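Local coordinates for Red carotenoid protein (RCP) (Nostoc sp., PDB 5FCY) that binds carotenoids, here with beta-carotene modelled, in an all-helical soluble domain and probably serves in the photoprotection of cyanobacteria, at residues Q16-L21 with L27-F32; R88-L93 with L99-L104. One frame throughout, in Å; residues are numbered along the deposited sequence.

Interaction 1: Q16-L21 with L27-F32. With BCR (beta-carotene), chain B.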
loop_
_atom_site.group_PDB
_atom_site.type_symbol
_atom_site.label_atom_id
_atom_site.label_comp_id
_atom_site.label_asym_id
_atom_site.label_seq_id
_atom_site.Cartn_x
_atom_site.Cartn_y
_atom_site.Cartn_z
ATOM N N GLN A 16 8.560 8.876 -6.117
ATOM C CA GLN A 16 8.871 10.079 -5.354
ATOM C C GLN A 16 7.646 10.973 -5.206
ATOM O O GLN A 16 7.401 11.523 -4.127
ATOM C CB GLN A 16 10.020 10.844 -6.012
ATOM C CG GLN A 16 11.391 10.477 -5.465
ATOM C CD GLN A 16 12.509 11.301 -6.075
ATOM O OE1 GLN A 16 12.965 12.283 -5.486
ATOM N NE2 GLN A 16 12.962 10.900 -7.259
ATOM N N SER A 17 6.864 11.132 -6.275
ATOM C CA SER A 17 5.628 11.898 -6.165
ATOM C C SER A 17 4.661 11.230 -5.199
ATOM O O SER A 17 3.984 11.905 -4.415
ATOM C CB SER A 17 4.985 12.062 -7.540
ATOM O OG SER A 17 5.805 12.836 -8.398
ATOM N N TRP A 18 4.586 9.898 -5.241
ATOM C CA TRP A 18 3.719 9.168 -4.325
ATOM C C TRP A 18 4.162 9.368 -2.881
ATOM O O TRP A 18 3.327 9.460 -1.973
ATOM C CB TRP A 18 3.724 7.684 -4.697
ATOM C CG TRP A 18 2.544 6.893 -4.204
ATOM C CD1 TRP A 18 1.721 7.195 -3.158
ATOM C CD2 TRP A 18 2.058 5.662 -4.753
ATOM N NE1 TRP A 18 0.755 6.226 -3.022
ATOM C CE2 TRP A 18 0.941 5.274 -3.989
ATOM C CE3 TRP A 18 2.461 4.851 -5.817
ATOM C CZ2 TRP A 18 0.223 4.113 -4.256
ATOM C CZ3 TRP A 18 1.749 3.698 -6.079
ATOM C CH2 TRP A 18 0.643 3.340 -5.302
ATOM N N GLN A 19 5.473 9.456 -2.652
ATOM C CA GLN A 19 6.013 9.587 -1.306
ATOM C C GLN A 19 5.957 11.012 -0.769
ATOM O O GLN A 19 6.294 11.224 0.400
ATOM C CB GLN A 19 7.460 9.088 -1.281
ATOM C CG GLN A 19 7.590 7.580 -1.403
ATOM C CD GLN A 19 8.970 7.146 -1.855
ATOM O OE1 GLN A 19 9.604 7.809 -2.674
ATOM N NE2 GLN A 19 9.442 6.026 -1.322
ATOM N N LYS A 20 5.548 11.984 -1.582
ATOM C CA LYS A 20 5.405 13.360 -1.127
ATOM C C LYS A 20 4.015 13.663 -0.588
ATOM O O LYS A 20 3.825 14.713 0.035
ATOM C CB LYS A 20 5.719 14.330 -2.270
ATOM C CG LYS A 20 7.173 14.331 -2.698
ATOM C CD LYS A 20 7.339 14.938 -4.082
ATOM C CE LYS A 20 8.773 14.826 -4.583
ATOM N NZ LYS A 20 8.863 15.006 -6.064
ATOM N N LEU A 21 3.051 12.777 -0.810
ATOM C CA LEU A 21 1.689 12.992 -0.356
ATOM C C LEU A 21 1.579 12.720 1.142
ATOM O O LEU A 21 2.464 12.124 1.762
ATOM C CB LEU A 21 0.724 12.090 -1.125
ATOM C CG LEU A 21 0.892 12.042 -2.645
ATOM C CD1 LEU A 21 -0.104 11.061 -3.255
ATOM C CD2 LEU A 21 0.728 13.428 -3.257
ATOM N N LEU A 27 -2.413 6.244 1.043
ATOM C CA LEU A 27 -3.247 5.054 1.147
ATOM C C LEU A 27 -4.459 5.152 0.230
ATOM O O LEU A 27 -4.902 4.146 -0.336
ATOM C CB LEU A 27 -3.680 4.852 2.599
ATOM C CG LEU A 27 -2.600 4.308 3.535
ATOM C CD1 LEU A 27 -2.935 4.615 4.987
ATOM C CD2 LEU A 27 -2.433 2.810 3.330
ATOM N N ALA A 28 -5.005 6.359 0.066
ATOM C CA ALA A 28 -6.148 6.539 -0.823
ATOM C C ALA A 28 -5.761 6.247 -2.266
ATOM O O ALA A 28 -6.472 5.531 -2.980
ATOM C CB ALA A 28 -6.700 7.958 -0.690
ATOM N N LEU A 29 -4.632 6.798 -2.712
ATOM C CA LEU A 29 -4.162 6.532 -4.067
ATOM C C LEU A 29 -3.964 5.038 -4.290
ATOM O O LEU A 29 -4.389 4.487 -5.312
ATOM C CB LEU A 29 -2.862 7.293 -4.322
ATOM C CG LEU A 29 -2.238 7.122 -5.705
ATOM C CD1 LEU A 29 -3.163 7.653 -6.780
ATOM C CD2 LEU A 29 -0.896 7.825 -5.758
ATOM N N PHE A 30 -3.323 4.364 -3.334
ATOM C CA PHE A 30 -3.086 2.928 -3.458
ATOM C C PHE A 30 -4.402 2.164 -3.558
ATOM O O PHE A 30 -4.500 1.177 -4.292
ATOM C CB PHE A 30 -2.268 2.440 -2.255
ATOM C CG PHE A 30 -1.331 1.285 -2.543
ATOM C CD1 PHE A 30 -0.971 0.932 -3.833
ATOM C CD2 PHE A 30 -0.801 0.555 -1.492
ATOM C CE1 PHE A 30 -0.102 -0.119 -4.061
ATOM C CE2 PHE A 30 0.060 -0.499 -1.718
ATOM C CZ PHE A 30 0.408 -0.838 -3.004
ATOM N N TRP A 31 -5.426 2.613 -2.826
ATOM C CA TRP A 31 -6.710 1.918 -2.827
ATOM C C TRP A 31 -7.427 2.065 -4.162
ATOM O O TRP A 31 -7.979 1.091 -4.687
ATOM C CB TRP A 31 -7.591 2.445 -1.694
ATOM C CG TRP A 31 -9.029 2.061 -1.834
ATOM C CD1 TRP A 31 -10.047 2.852 -2.279
ATOM C CD2 TRP A 31 -9.611 0.788 -1.533
ATOM N NE1 TRP A 31 -11.228 2.151 -2.271
ATOM C CE2 TRP A 31 -10.987 0.881 -1.817
ATOM C CE3 TRP A 31 -9.102 -0.421 -1.051
ATOM C CZ2 TRP A 31 -11.861 -0.188 -1.635
ATOM C CZ3 TRP A 31 -9.970 -1.482 -0.869
ATOM C CH2 TRP A 31 -11.335 -1.357 -1.160
ATOM N N PHE A 32 -7.443 3.275 -4.724
ATOM C CA PHE A 32 -8.138 3.481 -5.989
ATOM C C PHE A 32 -7.441 2.747 -7.125
ATOM O O PHE A 32 -8.106 2.172 -7.995
ATOM C CB PHE A 32 -8.251 4.973 -6.291
ATOM C CG PHE A 32 -9.294 5.671 -5.469
ATOM C CD1 PHE A 32 -10.640 5.458 -5.712
ATOM C CD2 PHE A 32 -8.931 6.535 -4.452
ATOM C CE1 PHE A 32 -11.603 6.094 -4.958
ATOM C CE2 PHE A 32 -9.892 7.175 -3.694
ATOM C CZ PHE A 32 -11.228 6.955 -3.948
HETATM C C1 BCR B . -8.907 6.178 6.484
HETATM C C2 BCR B . -9.756 7.447 6.475
HETATM C C3 BCR B . -9.038 8.672 5.918
HETATM C C4 BCR B . -8.058 8.295 4.814
HETATM C C5 BCR B . -8.387 6.927 4.270
HETATM C C6 BCR B . -8.343 5.890 5.106
HETATM C C7 BCR B . -7.804 4.529 4.780
HETATM C C8 BCR B . -7.265 4.130 3.609
HETATM C C9 BCR B . -6.755 2.739 3.409
HETATM C C10 BCR B . -6.271 2.385 2.190
HETATM C C11 BCR B . -5.730 1.057 1.847
HETATM C C33 BCR B . -8.808 6.807 2.844
HETATM C C31 BCR B . -9.793 5.043 6.993
HETATM C C32 BCR B . -7.742 6.404 7.433
HETATM C C34 BCR B . -6.808 1.788 4.575
HETATM C C12 BCR B . -5.257 0.819 0.612
HETATM C C13 BCR B . -4.691 -0.494 0.205
HETATM C C14 BCR B . -4.241 -0.649 -1.069
HETATM C C15 BCR B . -3.651 -1.882 -1.610
HETATM C C16 BCR B . -3.245 -1.972 -2.885
HETATM C C17 BCR B . -2.664 -3.233 -3.372
HETATM C C18 BCR B . -2.235 -3.434 -4.634
HETATM C C19 BCR B . -1.659 -4.768 -4.955
HETATM C C20 BCR B . -1.120 -5.091 -6.137
HETATM C C21 BCR B . -0.570 -6.438 -6.349
HETATM C C22 BCR B . -0.044 -6.841 -7.523
HETATM C C23 BCR B . 0.456 -8.242 -7.619
HETATM C C24 BCR B . 0.895 -8.787 -8.761
HETATM C C25 BCR B . 1.381 -10.193 -8.877
HETATM C C26 BCR B . 1.366 -11.070 -7.872
HETATM C C27 BCR B . 2.673 -11.691 -7.434
HETATM C C28 BCR B . 3.636 -11.707 -8.614
HETATM C C29 BCR B . 2.891 -11.876 -9.933
HETATM C C30 BCR B . 1.927 -10.718 -10.188
HETATM C C35 BCR B . -4.632 -1.582 1.241
HETATM C C36 BCR B . -2.351 -2.327 -5.644
HETATM C C37 BCR B . -0.021 -5.865 -8.665
HETATM C C38 BCR B . 0.075 -11.525 -7.237
HETATM C C39 BCR B . 0.747 -11.194 -11.024
HETATM C C40 BCR B . 2.675 -9.636 -10.958
#
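Trp-18 overlaps Leu-29 with one face of its indole, where the consecutive helices 9-19 and 23-35, joined by a short turn, pack together in the all-helical N-terminal domain fold of the orange carotenoid protein family. The methyl CD2 of Leu-29 sits almost straight above the five-membered ring of Trp-18, 8° off the ring normal and 3.5 Å from its centroid, a CH-pi contact. Leu-29 reaches this place because its CG stands anti to the backbone N (chi1 -180°), which carries the branch out toward helix 9-19. At Leu-21, where the chain has left the helix, CD1 adds a looser touch on the same Leu-29 methyl.

The far rim of the indole meets Phe-30 in an offset edge-to-face pair: the six-membered ring of Trp-18 directs its edge at the phenyl face, with centroids 5.2 Å apart and planes at 80°. Phe-30 in turn offers a face to the carotenoid, whose C16 lies 3.5 Å above the plane of the Phe-30 ring, over its centre. Cutting Phe-30 back to an alanine would remove the phenyl face, and the indole edge would probably lose its aromatic mate while a gap opened beside C16. Tyr-149 stacks on Trp-18 and meets Phe-30 edge-to-face, joining both rings in one aromatic group. Next along the pocket wall, the backbone O of Leu-27 lies 3.4 Å from C10 of beta-carotene.

Interaction 2: R88-L93 with L99-L104. With BCR (beta-carotene), chain B.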
loop_
_atom_site.group_PDB
_atom_site.type_symbol
_atom_site.label_atom_id
_atom_site.label_comp_id
_atom_site.label_asym_id
_atom_site.label_seq_id
_atom_site.Cartn_x
_atom_site.Cartn_y
_atom_site.Cartn_z
ATOM N N ARG A 88 8.967 -4.153 11.717
ATOM C CA ARG A 88 10.204 -4.909 11.550
ATOM C C ARG A 88 9.959 -6.176 10.740
ATOM O O ARG A 88 10.703 -6.478 9.800
ATOM C CB ARG A 88 10.806 -5.240 12.916
ATOM C CG ARG A 88 11.588 -4.093 13.535
ATOM C CD ARG A 88 12.188 -4.474 14.877
ATOM N NE ARG A 88 11.737 -3.578 15.942
ATOM C CZ ARG A 88 10.963 -3.923 16.972
ATOM N NH1 ARG A 88 10.534 -5.168 17.133
ATOM N NH2 ARG A 88 10.625 -3.004 17.864
ATOM N N GLU A 89 8.910 -6.927 11.082
ATOM C CA GLU A 89 8.570 -8.113 10.304
ATOM C C GLU A 89 8.353 -7.759 8.839
ATOM O O GLU A 89 8.909 -8.405 7.943
ATOM C CB GLU A 89 7.328 -8.788 10.885
ATOM C CG GLU A 89 7.599 -9.579 12.152
ATOM C CD GLU A 89 6.358 -10.255 12.694
ATOM O OE1 GLU A 89 5.403 -10.459 11.914
ATOM O OE2 GLU A 89 6.337 -10.580 13.900
ATOM N N TYR A 90 7.546 -6.732 8.573
ATOM C CA TYR A 90 7.378 -6.260 7.206
ATOM C C TYR A 90 8.732 -5.967 6.569
ATOM O O TYR A 90 9.079 -6.523 5.522
ATOM C CB TYR A 90 6.489 -5.013 7.189
ATOM C CG TYR A 90 6.200 -4.481 5.804
ATOM C CD1 TYR A 90 7.143 -3.729 5.117
ATOM C CD2 TYR A 90 4.984 -4.725 5.187
ATOM C CE1 TYR A 90 6.884 -3.243 3.857
ATOM C CE2 TYR A 90 4.716 -4.241 3.928
ATOM C CZ TYR A 90 5.669 -3.502 3.266
ATOM O OH TYR A 90 5.404 -3.020 2.008
ATOM N N GLY A 91 9.519 -5.100 7.210
ATOM C CA GLY A 91 10.789 -4.674 6.649
ATOM C C GLY A 91 11.753 -5.807 6.365
ATOM O O GLY A 91 12.683 -5.630 5.572
ATOM N N SER A 92 11.554 -6.965 6.990
ATOM C CA SER A 92 12.440 -8.108 6.816
ATOM C C SER A 92 12.044 -9.004 5.648
ATOM O O SER A 92 12.735 -9.995 5.387
ATOM C CB SER A 92 12.472 -8.945 8.099
ATOM O OG SER A 92 11.242 -9.620 8.291
ATOM N N LEU A 93 10.959 -8.692 4.949
ATOM C CA LEU A 93 10.470 -9.520 3.859
ATOM C C LEU A 93 10.993 -9.013 2.520
ATOM O O LEU A 93 11.534 -7.912 2.404
ATOM C CB LEU A 93 8.938 -9.549 3.857
ATOM C CG LEU A 93 8.293 -10.001 5.169
ATOM C CD1 LEU A 93 6.779 -10.026 5.041
ATOM C CD2 LEU A 93 8.825 -11.365 5.609
ATOM N N LEU A 99 4.541 -6.762 -1.461
ATOM C CA LEU A 99 3.452 -6.367 -2.349
ATOM C C LEU A 99 2.257 -7.306 -2.216
ATOM O O LEU A 99 1.104 -6.863 -2.266
ATOM C CB LEU A 99 3.954 -6.323 -3.791
ATOM C CG LEU A 99 2.953 -5.935 -4.878
ATOM C CD1 LEU A 99 2.267 -4.621 -4.556
ATOM C CD2 LEU A 99 3.672 -5.844 -6.210
ATOM N N LEU A 100 2.509 -8.607 -2.052
ATOM C CA LEU A 100 1.417 -9.545 -1.810
ATOM C C LEU A 100 0.684 -9.202 -0.521
ATOM O O LEU A 100 -0.549 -9.270 -0.460
ATOM C CB LEU A 100 1.954 -10.974 -1.752
ATOM C CG LEU A 100 2.595 -11.515 -3.031
ATOM C CD1 LEU A 100 3.338 -12.808 -2.742
ATOM C CD2 LEU A 100 1.546 -11.733 -4.106
ATOM N N PHE A 101 1.429 -8.841 0.523
ATOM C CA PHE A 101 0.809 -8.405 1.771
ATOM C C PHE A 101 -0.139 -7.238 1.531
ATOM O O PHE A 101 -1.271 -7.229 2.027
ATOM C CB PHE A 101 1.891 -8.020 2.777
ATOM C CG PHE A 101 1.370 -7.261 3.963
ATOM C CD1 PHE A 101 0.689 -7.915 4.976
ATOM C CD2 PHE A 101 1.568 -5.895 4.070
ATOM C CE1 PHE A 101 0.210 -7.220 6.069
ATOM C CE2 PHE A 101 1.093 -5.195 5.162
ATOM C CZ PHE A 101 0.412 -5.858 6.163
ATOM N N TRP A 102 0.308 -6.237 0.771
ATOM C CA TRP A 102 -0.551 -5.092 0.497
ATOM C C TRP A 102 -1.756 -5.485 -0.347
ATOM O O TRP A 102 -2.808 -4.845 -0.252
ATOM C CB TRP A 102 0.252 -3.984 -0.184
ATOM C CG TRP A 102 0.992 -3.129 0.790
ATOM C CD1 TRP A 102 2.319 -3.188 1.091
ATOM C CD2 TRP A 102 0.439 -2.088 1.606
ATOM N NE1 TRP A 102 2.632 -2.244 2.041
ATOM C CE2 TRP A 102 1.495 -1.557 2.374
ATOM C CE3 TRP A 102 -0.843 -1.553 1.759
ATOM C CZ2 TRP A 102 1.307 -0.519 3.281
ATOM C CZ3 TRP A 102 -1.028 -0.521 2.661
ATOM C CH2 TRP A 102 0.040 -0.015 3.410
ATOM N N TYR A 103 -1.631 -6.529 -1.168
ATOM C CA TYR A 103 -2.786 -7.020 -1.914
ATOM C C TYR A 103 -3.814 -7.649 -0.979
ATOM O O TYR A 103 -5.009 -7.345 -1.061
ATOM C CB TYR A 103 -2.346 -8.030 -2.972
ATOM C CG TYR A 103 -3.505 -8.595 -3.759
ATOM C CD1 TYR A 103 -4.166 -7.823 -4.703
ATOM C CD2 TYR A 103 -3.944 -9.895 -3.549
ATOM C CE1 TYR A 103 -5.234 -8.331 -5.423
ATOM C CE2 TYR A 103 -5.009 -10.412 -4.264
ATOM C CZ TYR A 103 -5.650 -9.626 -5.201
ATOM O OH TYR A 103 -6.712 -10.132 -5.919
ATOM N N LEU A 104 -3.366 -8.537 -0.088
ATOM C CA LEU A 104 -4.283 -9.182 0.846
ATOM C C LEU A 104 -4.985 -8.165 1.735
ATOM O O LEU A 104 -6.110 -8.410 2.185
ATOM C CB LEU A 104 -3.532 -10.200 1.702
ATOM C CG LEU A 104 -2.794 -11.306 0.943
ATOM C CD1 LEU A 104 -2.164 -12.275 1.923
ATOM C CD2 LEU A 104 -3.724 -12.038 -0.013
HETATM C C1 BCR B . -8.907 6.178 6.484
HETATM C C2 BCR B . -9.756 7.447 6.475
HETATM C C3 BCR B . -9.038 8.672 5.918
HETATM C C4 BCR B . -8.058 8.295 4.814
HETATM C C5 BCR B . -8.387 6.927 4.270
HETATM C C6 BCR B . -8.343 5.890 5.106
HETATM C C7 BCR B . -7.804 4.529 4.780
HETATM C C8 BCR B . -7.265 4.130 3.609
HETATM C C9 BCR B . -6.755 2.739 3.409
HETATM C C10 BCR B . -6.271 2.385 2.190
HETATM C C11 BCR B . -5.730 1.057 1.847
HETATM C C33 BCR B . -8.808 6.807 2.844
HETATM C C31 BCR B . -9.793 5.043 6.993
HETATM C C32 BCR B . -7.742 6.404 7.433
HETATM C C34 BCR B . -6.808 1.788 4.575
HETATM C C12 BCR B . -5.257 0.819 0.612
HETATM C C13 BCR B . -4.691 -0.494 0.205
HETATM C C14 BCR B . -4.241 -0.649 -1.069
HETATM C C15 BCR B . -3.651 -1.882 -1.610
HETATM C C16 BCR B . -3.245 -1.972 -2.885
HETATM C C17 BCR B . -2.664 -3.233 -3.372
HETATM C C18 BCR B . -2.235 -3.434 -4.634
HETATM C C19 BCR B . -1.659 -4.768 -4.955
HETATM C C20 BCR B . -1.120 -5.091 -6.137
HETATM C C21 BCR B . -0.570 -6.438 -6.349
HETATM C C22 BCR B . -0.044 -6.841 -7.523
HETATM C C23 BCR B . 0.456 -8.242 -7.619
HETATM C C24 BCR B . 0.895 -8.787 -8.761
HETATM C C25 BCR B . 1.381 -10.193 -8.877
HETATM C C26 BCR B . 1.366 -11.070 -7.872
HETATM C C27 BCR B . 2.673 -11.691 -7.434
HETATM C C28 BCR B . 3.636 -11.707 -8.614
HETATM C C29 BCR B . 2.891 -11.876 -9.933
HETATM C C30 BCR B . 1.927 -10.718 -10.188
HETATM C C35 BCR B . -4.632 -1.582 1.241
HETATM C C36 BCR B . -2.351 -2.327 -5.644
HETATM C C37 BCR B . -0.021 -5.865 -8.665
HETATM C C38 BCR B . 0.075 -11.525 -7.237
HETATM C C39 BCR B . 0.747 -11.194 -11.024
HETATM C C40 BCR B . 2.675 -9.636 -10.958
#
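Tyr-90 sets its ring edge against Phe-101 and Trp-102, the three forming an aromatic cluster where helix 85-91 meets the next helix, 95-110, within the all-helical carotenoid-binding fold. On the packed side, CE2 of Tyr-90 lies 3.6 Å from CD2 of Phe-101; the two rings meet obliquely, with planes at 75°. Trp-102 NE1 donates to Tyr-90 OH over 2.9 Å; the oxygen lies in the indole plane, but the bond is bent within it, 130° at the hydrogen. This hydroxyl is also hydrogen-bonded to the backbone O of Val-150, so the phenol ties helix 95-110 to helix 139-150. With its CG anti to the backbone N (chi1 -177°), Tyr-90 extends across to the other helix.

The outer side is looser: Arg-88 and Ser-92 are exposed and make no contact with 99-104. At this last turn Glu-89 O accepts from both the N and OG of Ser-92, which approach from the same face of its carbonyl plane. At the inner side, helix 95-110 faces beta-carotene, and methyl C35 of the carotenoid lies at the indole edge, 3.8 Å from CE3 of Trp-102.

Interaction 1 closes along the chain before interaction 2 opens, and their centres lie about 17 Å apart on opposite sides of the chain's centre; all four segments belong to the N-terminal domain family of the orange carotenoid protein. Each joins two consecutive helices, 9-19 with 23-35 and 85-91 with 95-110, and in each the second helix lines the beta-carotene. The two nevertheless meet: Leu-27 CD2 lies 3.7 Å from Trp-102 CZ3, and the rings of Phe-30 and Trp-102 come together with planes at about 60°. Through these contacts helices 23-35 and 95-110 together line much of one carotenoid, from the polyene toward an end ring, with mainly apolar and aromatic side chains, consistent with a pocket that holds a hydrophobic pigment in a soluble protein.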